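Local coordinates for protein Atp-dependent DNA ligase (Psychromonas sp., PDB 4D05) that probably seals nicks in DNA as an ATP-dependent ligase of minimal type, passing through an enzyme-adenylate intermediate, at residues A[89-101]-A[117-131]. Numbering follows the deposited sequence.
Sequences QWKQIKFMIFDLP and LVTDTNSPYLQMIEQ. With AMP (adenosine monophosphate), chain H.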
loop_
_atom_site.group_PDB
_atom_site.type_symbol
_atom_site.label_atom_id
_atom_site.label_comp_id
_atom_site.label_asym_id
_atom_site.label_seq_id
_atom_site.Cartn_x
_atom_site.Cartn_y
_atom_site.Cartn_z
ATOM N N GLN A 89 -16.313 -7.168 18.878
ATOM C CA GLN A 89 -15.491 -6.074 18.327
ATOM C C GLN A 89 -15.570 -5.966 16.810
ATOM O O GLN A 89 -15.187 -4.929 16.248
ATOM C CB GLN A 89 -14.046 -6.193 18.790
ATOM C CG GLN A 89 -13.972 -6.104 20.315
ATOM C CD GLN A 89 -12.560 -6.122 20.837
ATOM O OE1 GLN A 89 -11.676 -5.372 20.340
ATOM N NE2 GLN A 89 -12.320 -6.953 21.863
ATOM N N TRP A 90 -16.020 -7.022 16.135
ATOM C CA TRP A 90 -16.227 -6.914 14.691
ATOM C C TRP A 90 -17.280 -5.870 14.318
ATOM O O TRP A 90 -17.362 -5.454 13.179
ATOM C CB TRP A 90 -16.581 -8.284 14.064
ATOM C CG TRP A 90 -15.449 -9.258 13.915
ATOM C CD1 TRP A 90 -14.838 -9.984 14.919
ATOM C CD2 TRP A 90 -14.794 -9.633 12.703
ATOM N NE1 TRP A 90 -13.863 -10.790 14.396
ATOM C CE2 TRP A 90 -13.797 -10.576 13.037
ATOM C CE3 TRP A 90 -14.944 -9.253 11.365
ATOM C CZ2 TRP A 90 -12.971 -11.151 12.081
ATOM C CZ3 TRP A 90 -14.116 -9.820 10.414
ATOM C CH2 TRP A 90 -13.147 -10.761 10.776
ATOM N N LYS A 91 -18.090 -5.427 15.270
ATOM C CA LYS A 91 -19.143 -4.467 14.933
ATOM C C LYS A 91 -18.620 -3.143 14.366
ATOM O O LYS A 91 -19.331 -2.448 13.631
ATOM C CB LYS A 91 -20.026 -4.219 16.167
ATOM C CG LYS A 91 -19.382 -3.388 17.249
ATOM C CD LYS A 91 -20.129 -3.496 18.561
ATOM C CE LYS A 91 -19.440 -2.658 19.619
ATOM N NZ LYS A 91 -20.143 -2.667 20.902
ATOM N N GLN A 92 -17.383 -2.790 14.701
ATOM C CA GLN A 92 -16.801 -1.550 14.193
ATOM C C GLN A 92 -16.070 -1.717 12.865
ATOM O O GLN A 92 -15.638 -0.724 12.261
ATOM C CB GLN A 92 -15.857 -0.970 15.203
ATOM C CG GLN A 92 -14.654 -1.775 15.454
ATOM C CD GLN A 92 -14.035 -1.393 16.798
ATOM O OE1 GLN A 92 -13.637 -0.217 17.026
ATOM N NE2 GLN A 92 -13.966 -2.376 17.710
ATOM N N ILE A 93 -15.896 -2.960 12.430
ATOM C CA ILE A 93 -15.224 -3.256 11.165
ATOM C C ILE A 93 -16.171 -3.118 9.958
ATOM O O ILE A 93 -17.348 -3.415 10.045
ATOM C CB ILE A 93 -14.601 -4.682 11.212
ATOM C CG1 ILE A 93 -13.586 -4.748 12.342
ATOM C CG2 ILE A 93 -13.950 -5.033 9.903
ATOM C CD1 ILE A 93 -12.881 -6.070 12.447
ATOM N N LYS A 94 -15.640 -2.631 8.848
ATOM C CA LYS A 94 -16.320 -2.670 7.574
ATOM C C LYS A 94 -15.439 -3.466 6.620
ATOM O O LYS A 94 -14.199 -3.303 6.602
ATOM C CB LYS A 94 -16.519 -1.259 6.995
ATOM C CG LYS A 94 -17.394 -0.395 7.872
ATOM C CD LYS A 94 -17.131 1.078 7.741
ATOM C CE LYS A 94 -15.762 1.451 8.322
ATOM N NZ LYS A 94 -15.670 2.910 8.450
ATOM N N PHE A 95 -16.080 -4.341 5.845
ATOM C CA PHE A 95 -15.460 -4.988 4.690
ATOM C C PHE A 95 -15.610 -4.034 3.525
ATOM O O PHE A 95 -16.721 -3.839 2.986
ATOM C CB PHE A 95 -16.126 -6.343 4.421
ATOM C CG PHE A 95 -15.453 -7.192 3.350
ATOM C CD1 PHE A 95 -14.080 -7.284 3.236
ATOM C CD2 PHE A 95 -16.226 -7.920 2.467
ATOM C CE1 PHE A 95 -13.491 -8.091 2.253
ATOM C CE2 PHE A 95 -15.648 -8.724 1.511
ATOM C CZ PHE A 95 -14.272 -8.794 1.382
HETATM N N MSE A 96 -14.502 -3.375 3.199
HETATM C CA MSE A 96 -14.443 -2.336 2.188
HETATM C C MSE A 96 -13.986 -2.951 0.893
HETATM O O MSE A 96 -12.808 -3.282 0.732
HETATM C CB MSE A 96 -13.413 -1.252 2.616
HETATM C CG MSE A 96 -13.670 -0.616 3.978
HETATM SE SE MSE A 96 -15.207 0.523 4.149
HETATM C CE MSE A 96 -14.678 1.879 2.850
ATOM N N ILE A 97 -14.917 -3.127 -0.047
ATOM C CA ILE A 97 -14.597 -3.910 -1.230
ATOM C C ILE A 97 -14.006 -3.102 -2.355
ATOM O O ILE A 97 -14.378 -1.938 -2.568
ATOM C CB ILE A 97 -15.795 -4.751 -1.676
ATOM C CG1 ILE A 97 -16.951 -3.882 -2.179
ATOM C CG2 ILE A 97 -16.216 -5.660 -0.499
ATOM C CD1 ILE A 97 -18.092 -4.693 -2.837
ATOM N N PHE A 98 -13.119 -3.759 -3.096
ATOM C CA PHE A 98 -12.471 -3.133 -4.220
ATOM C C PHE A 98 -12.416 -4.029 -5.476
ATOM O O PHE A 98 -11.989 -3.559 -6.516
ATOM C CB PHE A 98 -11.060 -2.600 -3.824
ATOM C CG PHE A 98 -10.138 -3.642 -3.246
ATOM C CD1 PHE A 98 -9.586 -4.602 -4.043
ATOM C CD2 PHE A 98 -9.786 -3.631 -1.914
ATOM C CE1 PHE A 98 -8.718 -5.561 -3.522
ATOM C CE2 PHE A 98 -8.901 -4.591 -1.407
ATOM C CZ PHE A 98 -8.377 -5.538 -2.227
ATOM N N ASP A 99 -12.839 -5.292 -5.403
ATOM C CA ASP A 99 -12.943 -6.065 -6.625
ATOM C C ASP A 99 -13.825 -7.300 -6.455
ATOM O O ASP A 99 -14.278 -7.622 -5.352
ATOM C CB ASP A 99 -11.548 -6.427 -7.161
ATOM C CG ASP A 99 -11.472 -6.403 -8.686
ATOM O OD1 ASP A 99 -12.527 -6.531 -9.337
ATOM O OD2 ASP A 99 -10.351 -6.310 -9.237
ATOM N N LEU A 100 -14.085 -7.937 -7.586
ATOM C CA LEU A 100 -14.927 -9.142 -7.729
ATOM C C LEU A 100 -14.060 -10.192 -8.453
ATOM O O LEU A 100 -13.981 -10.231 -9.684
ATOM C CB LEU A 100 -16.197 -8.841 -8.555
ATOM C CG LEU A 100 -17.124 -7.776 -8.002
ATOM C CD1 LEU A 100 -18.352 -7.559 -8.868
ATOM C CD2 LEU A 100 -17.598 -8.120 -6.607
ATOM N N PRO A 101 -13.330 -11.005 -7.693
ATOM C CA PRO A 101 -12.252 -11.801 -8.308
ATOM C C PRO A 101 -12.689 -12.942 -9.204
ATOM O O PRO A 101 -11.817 -13.511 -9.867
ATOM C CB PRO A 101 -11.487 -12.377 -7.104
ATOM C CG PRO A 101 -11.988 -11.660 -5.960
ATOM C CD PRO A 101 -13.324 -11.089 -6.231
ATOM N N LEU A 117 -24.363 -4.367 -5.458
ATOM C CA LEU A 117 -24.240 -5.335 -4.377
ATOM C C LEU A 117 -24.259 -4.637 -3.005
ATOM O O LEU A 117 -24.973 -5.051 -2.088
ATOM C CB LEU A 117 -22.957 -6.154 -4.525
ATOM C CG LEU A 117 -22.862 -7.106 -5.720
ATOM C CD1 LEU A 117 -21.477 -7.735 -5.709
ATOM C CD2 LEU A 117 -23.948 -8.167 -5.684
ATOM N N VAL A 118 -23.462 -3.575 -2.858
ATOM C CA VAL A 118 -23.420 -2.856 -1.596
ATOM C C VAL A 118 -24.768 -2.213 -1.242
ATOM O O VAL A 118 -25.235 -2.317 -0.089
ATOM C CB VAL A 118 -22.248 -1.830 -1.589
ATOM C CG1 VAL A 118 -22.365 -0.887 -0.400
ATOM C CG2 VAL A 118 -20.906 -2.561 -1.602
ATOM N N THR A 119 -25.398 -1.566 -2.219
ATOM C CA THR A 119 -26.695 -0.893 -1.985
ATOM C C THR A 119 -27.792 -1.897 -1.611
ATOM O O THR A 119 -28.569 -1.684 -0.639
ATOM C CB THR A 119 -27.091 -0.022 -3.207
ATOM O OG1 THR A 119 -26.075 0.970 -3.433
ATOM C CG2 THR A 119 -28.400 0.703 -2.923
ATOM N N ASP A 120 -27.825 -3.011 -2.323
ATOM C CA ASP A 120 -28.852 -4.054 -2.102
ATOM C C ASP A 120 -28.663 -4.750 -0.747
ATOM O O ASP A 120 -29.604 -5.062 -0.060
ATOM C CB ASP A 120 -28.804 -5.100 -3.222
ATOM C CG ASP A 120 -29.386 -4.579 -4.544
ATOM O OD1 ASP A 120 -29.939 -3.451 -4.568
ATOM O OD2 ASP A 120 -29.290 -5.296 -5.563
ATOM N N THR A 121 -27.423 -5.005 -0.376
ATOM C CA THR A 121 -27.125 -5.636 0.893
ATOM C C THR A 121 -27.523 -4.707 2.058
ATOM O O THR A 121 -28.060 -5.172 3.062
ATOM C CB THR A 121 -25.612 -5.993 0.960
ATOM O OG1 THR A 121 -25.297 -6.922 -0.085
ATOM C CG2 THR A 121 -25.247 -6.593 2.285
ATOM N N ASN A 122 -27.254 -3.407 1.909
ATOM C CA ASN A 122 -27.657 -2.384 2.881
ATOM C C ASN A 122 -27.226 -2.717 4.290
ATOM O O ASN A 122 -28.007 -2.631 5.241
ATOM C CB ASN A 122 -29.179 -2.162 2.836
ATOM C CG ASN A 122 -29.600 -0.853 3.492
ATOM O OD1 ASN A 122 -28.879 0.133 3.461
ATOM N ND2 ASN A 122 -30.764 -0.851 4.096
ATOM N N SER A 123 -25.966 -3.101 4.435
ATOM C CA SER A 123 -25.427 -3.456 5.742
ATOM C C SER A 123 -24.324 -2.501 6.163
ATOM O O SER A 123 -23.516 -2.091 5.322
ATOM C CB SER A 123 -24.857 -4.860 5.682
ATOM O OG SER A 123 -24.134 -5.172 6.833
ATOM N N PRO A 124 -24.266 -2.155 7.462
ATOM C CA PRO A 124 -23.125 -1.366 7.919
ATOM C C PRO A 124 -21.789 -2.064 7.688
ATOM O O PRO A 124 -20.753 -1.386 7.607
ATOM C CB PRO A 124 -23.393 -1.209 9.425
ATOM C CG PRO A 124 -24.194 -2.416 9.784
ATOM C CD PRO A 124 -25.102 -2.598 8.595
ATOM N N TYR A 125 -21.797 -3.389 7.560
ATOM C CA TYR A 125 -20.549 -4.156 7.541
ATOM C C TYR A 125 -19.971 -4.315 6.132
ATOM O O TYR A 125 -18.860 -4.809 5.981
ATOM C CB TYR A 125 -20.773 -5.535 8.161
ATOM C CG TYR A 125 -21.517 -5.503 9.455
ATOM C CD1 TYR A 125 -21.063 -4.742 10.527
ATOM C CD2 TYR A 125 -22.694 -6.230 9.610
ATOM C CE1 TYR A 125 -21.778 -4.699 11.726
ATOM C CE2 TYR A 125 -23.407 -6.193 10.784
ATOM C CZ TYR A 125 -22.948 -5.427 11.842
ATOM O OH TYR A 125 -23.657 -5.377 13.016
ATOM N N LEU A 126 -20.711 -3.876 5.110
ATOM C CA LEU A 126 -20.266 -4.039 3.713
ATOM C C LEU A 126 -20.394 -2.717 2.990
ATOM O O LEU A 126 -21.493 -2.142 2.876
ATOM C CB LEU A 126 -21.076 -5.111 2.963
ATOM C CG LEU A 126 -20.664 -5.394 1.515
ATOM C CD1 LEU A 126 -19.308 -6.095 1.477
ATOM C CD2 LEU A 126 -21.695 -6.249 0.789
ATOM N N GLN A 127 -19.254 -2.204 2.542
ATOM C CA GLN A 127 -19.208 -0.887 1.900
ATOM C C GLN A 127 -18.235 -0.887 0.712
ATOM O O GLN A 127 -17.380 -1.739 0.656
ATOM C CB GLN A 127 -18.918 0.196 2.959
ATOM C CG GLN A 127 -20.292 0.807 3.330
ATOM C CD GLN A 127 -20.648 0.921 4.782
ATOM O OE1 GLN A 127 -19.890 1.479 5.603
ATOM N NE2 GLN A 127 -21.861 0.465 5.116
HETATM N N MSE A 128 -18.448 -0.005 -0.276
HETATM C CA MSE A 128 -17.586 0.031 -1.473
HETATM C C MSE A 128 -16.565 1.144 -1.281
HETATM O O MSE A 128 -16.927 2.239 -0.863
HETATM C CB MSE A 128 -18.398 0.280 -2.759
HETATM C CG MSE A 128 -17.748 -0.328 -4.015
HETATM SE SE MSE A 128 -18.251 0.261 -5.664
HETATM C CE MSE A 128 -18.176 2.201 -5.524
ATOM N N ILE A 129 -15.303 0.856 -1.561
ATOM C CA ILE A 129 -14.307 1.909 -1.616
ATOM C C ILE A 129 -14.660 2.816 -2.801
ATOM O O ILE A 129 -14.900 2.349 -3.893
ATOM C CB ILE A 129 -12.896 1.318 -1.753
ATOM C CG1 ILE A 129 -12.598 0.442 -0.523
ATOM C CG2 ILE A 129 -11.884 2.430 -1.868
ATOM C CD1 ILE A 129 -11.279 -0.296 -0.562
ATOM N N GLU A 130 -14.696 4.122 -2.574
ATOM C CA GLU A 130 -14.991 5.070 -3.650
ATOM C C GLU A 130 -13.968 4.989 -4.792
ATOM O O GLU A 130 -12.758 4.909 -4.555
ATOM C CB GLU A 130 -15.042 6.497 -3.080
ATOM C CG GLU A 130 -15.410 7.566 -4.102
ATOM C CD GLU A 130 -15.266 9.008 -3.583
ATOM O OE1 GLU A 130 -14.839 9.230 -2.415
ATOM O OE2 GLU A 130 -15.587 9.932 -4.370
ATOM N N GLN A 131 -14.470 5.006 -6.025
ATOM C CA GLN A 131 -13.656 4.928 -7.229
ATOM C C GLN A 131 -13.969 6.174 -8.057
ATOM O O GLN A 131 -15.149 6.448 -8.398
ATOM C CB GLN A 131 -14.004 3.666 -8.040
ATOM C CG GLN A 131 -13.766 2.298 -7.313
ATOM C CD GLN A 131 -12.290 1.939 -7.247
ATOM O OE1 GLN A 131 -11.461 2.532 -7.936
ATOM N NE2 GLN A 131 -11.961 0.922 -6.442
HETATM P P AMP H . 0.295 -1.240 0.430
HETATM O O1P AMP H . 1.634 -1.260 -0.252
HETATM O O2P AMP H . 0.064 -1.620 1.881
HETATM O "O5'" AMP H . -0.711 -2.001 -0.532
HETATM C "C5'" AMP H . -2.056 -1.948 -0.116
HETATM C "C4'" AMP H . -2.591 -3.343 -0.228
HETATM O "O4'" AMP H . -3.958 -3.393 0.118
HETATM C "C3'" AMP H . -2.448 -3.756 -1.654
HETATM O "O3'" AMP H . -1.943 -5.099 -1.585
HETATM C "C2'" AMP H . -3.845 -3.706 -2.200
HETATM O "O2'" AMP H . -3.827 -4.880 -3.016
HETATM C "C1'" AMP H . -4.815 -3.632 -0.983
HETATM N N9 AMP H . -5.669 -2.396 -1.031
HETATM C C8 AMP H . -5.910 -1.444 -0.086
HETATM N N7 AMP H . -6.716 -0.449 -0.533
HETATM C C5 AMP H . -7.045 -0.815 -1.794
HETATM C C6 AMP H . -7.823 -0.206 -2.876
HETATM N N6 AMP H . -8.456 0.958 -2.665
HETATM N N1 AMP H . -7.896 -0.895 -4.019
HETATM C C2 AMP H . -7.226 -2.032 -4.252
HETATM N N3 AMP H . -6.488 -2.638 -3.337
HETATM C C4 AMP H . -6.362 -2.074 -2.112
HETATM O O HOH W 1 -14.144 -0.087 -4.845
#
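Strands 94-99 and 126-128 run parallel, the axes of these short segments 38° apart, and four backbone hydrogen bonds alternate across the pair and its flanking residues: Phe95 N to Tyr125 O, Gln127 N to Phe95 O, Ile97 N to Gln127 O and Ile129 N to Ile97 O. The second is almost straight, with Gln127 N 3.0 Å from Phe95 O and an angle of 176° at the hydrogen. Phe95, Ile97, Leu126 and Met128 share one face of the sheet. There Leu126 CD1 touches both Phe95 CD2 and Ile97 CG2, each at 3.7 Å. CG1 of Ile97 stands between the backbone N and carbonyl carbon (chi1 67°) and carries CD1 to Val118 CG2 of helix 107-121, 3.7 Å away, the two side chains passing alongside and running opposite ways. Farther along, Leu100 and Leu117 meet tip to tip. On the other face the selenium of Met96, a selenomethionine, lies 3.9 Å from Gln127 CB, while Met96 CB packs on Ile129 CG1. Just ahead of strand 126-128, Tyr125 turns its ring edge to Lys91 O in the 3-10 turn that leads into 94-99. Ile97 O, already taking the Ile129 N-H, also accepts from a water that donates to Ile129 O and accepts from Gln131 NE2.

Phe98 lays a ring face on the adenine, with AMP N3 above the ring centre, and Ile129 CD1 abuts its edge in plane, 3.9 Å from Phe98 CD2. The same methyl lies 3.7 Å from AMP N6. With an alanine at Phe98 the adenine would probably lose the ring that covers one face, and Ile129 CD1 the edge beside it. With helix 107-121 the strands form a beta-alpha-beta unit of the nucleotidyltransferase domain of DNA ligases, whose end here contributes to the adenylate pocket.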